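Local coordinates for protein putative alcohol dehydrogenase (Sinorhizobium meliloti, PDB 4J6F) that probably oxidises alcohols with a nicotinamide cofactor, as a member of the zinc-binding alcohol dehydrogenase family of medium-chain dehydrogenases, at residues T366-M369 and A370-F373. Numbering follows the deposited sequence.
Sequences TDFM and AKNF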
loop_
_atom_site.group_PDB
_atom_site.type_symbol
_atom_site.label_atom_id
_atom_site.label_comp_id
_atom_site.label_asym_id
_atom_site.label_seq_id
_atom_site.Cartn_x
_atom_site.Cartn_y
_atom_site.Cartn_z
ATOM N N THR A 366 9.074 -28.392 -16.501
ATOM C CA THR A 366 10.318 -27.836 -17.019
ATOM C C THR A 366 9.948 -26.736 -18.007
ATOM O O THR A 366 10.403 -25.586 -17.885
ATOM C CB THR A 366 11.220 -28.907 -17.656
ATOM O OG1 THR A 366 11.397 -29.989 -16.740
ATOM C CG2 THR A 366 12.570 -28.360 -17.929
ATOM N N ASP A 367 9.075 -27.075 -18.950
ATOM C CA ASP A 367 8.568 -26.089 -19.886
ATOM C C ASP A 367 7.874 -24.951 -19.173
ATOM O O ASP A 367 8.034 -23.795 -19.552
ATOM C CB ASP A 367 7.641 -26.748 -20.888
ATOM C CG ASP A 367 8.397 -27.541 -21.922
ATOM O OD1 ASP A 367 9.635 -27.702 -21.770
ATOM O OD2 ASP A 367 7.757 -28.006 -22.889
ATOM N N PHE A 368 7.126 -25.270 -18.122
ATOM C CA PHE A 368 6.437 -24.238 -17.355
ATOM C C PHE A 368 7.395 -23.225 -16.743
ATOM O O PHE A 368 7.127 -22.029 -16.762
ATOM C CB PHE A 368 5.596 -24.838 -16.253
ATOM C CG PHE A 368 4.864 -23.813 -15.453
ATOM C CD1 PHE A 368 3.724 -23.208 -15.961
ATOM C CD2 PHE A 368 5.327 -23.428 -14.201
ATOM C CE1 PHE A 368 3.048 -22.250 -15.235
ATOM C CE2 PHE A 368 4.660 -22.469 -13.464
ATOM C CZ PHE A 368 3.517 -21.877 -13.987
HETATM N N MSE A 369 8.509 -23.712 -16.202
HETATM C CA MSE A 369 9.466 -22.858 -15.521
HETATM C C MSE A 369 10.228 -22.035 -16.518
HETATM O O MSE A 369 10.650 -20.930 -16.203
HETATM C CB MSE A 369 10.415 -23.701 -14.688
HETATM C CG MSE A 369 9.833 -24.109 -13.331
HETATM SE SE MSE A 369 10.906 -25.566 -12.519
HETATM C CE MSE A 369 11.632 -24.636 -10.949
ATOM N N ALA A 370 10.418 -22.539 -17.732
ATOM C CA ALA A 370 11.202 -21.791 -18.726
ATOM C C ALA A 370 10.462 -20.547 -19.217
ATOM O O ALA A 370 11.091 -19.527 -19.504
ATOM C CB ALA A 370 11.634 -22.676 -19.893
ATOM N N LYS A 371 9.132 -20.634 -19.303
ATOM C CA LYS A 371 8.291 -19.520 -19.758
ATOM C C LYS A 371 8.554 -19.056 -21.191
ATOM O O LYS A 371 8.349 -17.874 -21.498
ATOM C CB LYS A 371 8.418 -18.318 -18.824
ATOM C CG LYS A 371 8.269 -18.630 -17.351
ATOM C CD LYS A 371 6.825 -18.693 -16.939
ATOM C CE LYS A 371 6.728 -18.575 -15.434
ATOM N NZ LYS A 371 5.692 -19.493 -14.886
ATOM N N ASN A 372 9.007 -19.963 -22.060
ATOM C CA ASN A 372 9.102 -19.670 -23.493
ATOM C C ASN A 372 7.816 -20.037 -24.194
ATOM O O ASN A 372 7.803 -20.884 -25.100
ATOM C CB ASN A 372 10.284 -20.384 -24.123
ATOM C CG ASN A 372 11.587 -19.993 -23.477
ATOM O OD1 ASN A 372 11.855 -18.812 -23.262
ATOM N ND2 ASN A 372 12.397 -20.982 -23.138
ATOM N N PHE A 373 6.735 -19.403 -23.740
ATOM C CA PHE A 373 5.382 -19.621 -24.242
ATOM C C PHE A 373 4.494 -18.485 -23.737
ATOM O O PHE A 373 4.894 -17.719 -22.847
ATOM C CB PHE A 373 4.830 -20.976 -23.775
ATOM C CG PHE A 373 4.632 -21.065 -22.294
ATOM C CD1 PHE A 373 3.468 -20.592 -21.706
ATOM C CD2 PHE A 373 5.612 -21.609 -21.484
ATOM C CE1 PHE A 373 3.283 -20.657 -20.340
ATOM C CE2 PHE A 373 5.432 -21.681 -20.108
ATOM C CZ PHE A 373 4.267 -21.198 -19.537
HETATM O O HOH W 1 8.772 -22.525 -21.760
#
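The C-terminal end of helix 361-370 is where Phe-368, Lys-371 and Phe-373 meet. The last helical turn closes with a bond from Ala-370 N to Thr-366 O at 3.1 Å. Lys-371 then leaves the helix with positive phi (62°), and its N makes a weak bond to Asp-367 O. A water bridges the helix end and the turn: it donates to Asp-367 O at 2.7 Å and accepts from Asn-372 N. Asn-372 is the centre of an inverse gamma turn. The Lys-371 chain runs alongside Phe-368. CD passes the Phe-368 carbonyl, 3.4 Å from its O. NZ of Lys-371 comes over one face of the Phe-368 ring, 3.7 Å from the centroid and displaced toward the CZ rim, a cation-pi contact. Phe-368 places its ring there with CG anti to the backbone N (chi1 -179°). NZ also bonds weakly to Phe-368 O and more firmly to Asn-75 OD1. With an alanine here in place of Lys-371, the face of Phe-368 would probably lose its cation and Asn-75 OD1 this donor. The turn leads into strand 376-380, which enters the mixed sheet that also holds strand 63-72. Helix 75-82 covers this end: Asn-75 touches Phe-368, and Val-78 and Arg-81 touch Met-369. The Phe-373 ring lies beside the helix end. Its edge at CE2 lies 3.4 Å from Asp-367 O, and the bridging water sits in its plane. CZ of Phe-373 meets Phe-368 CD1 at 4.1 Å, an apolar contact between two obliquely set side chains.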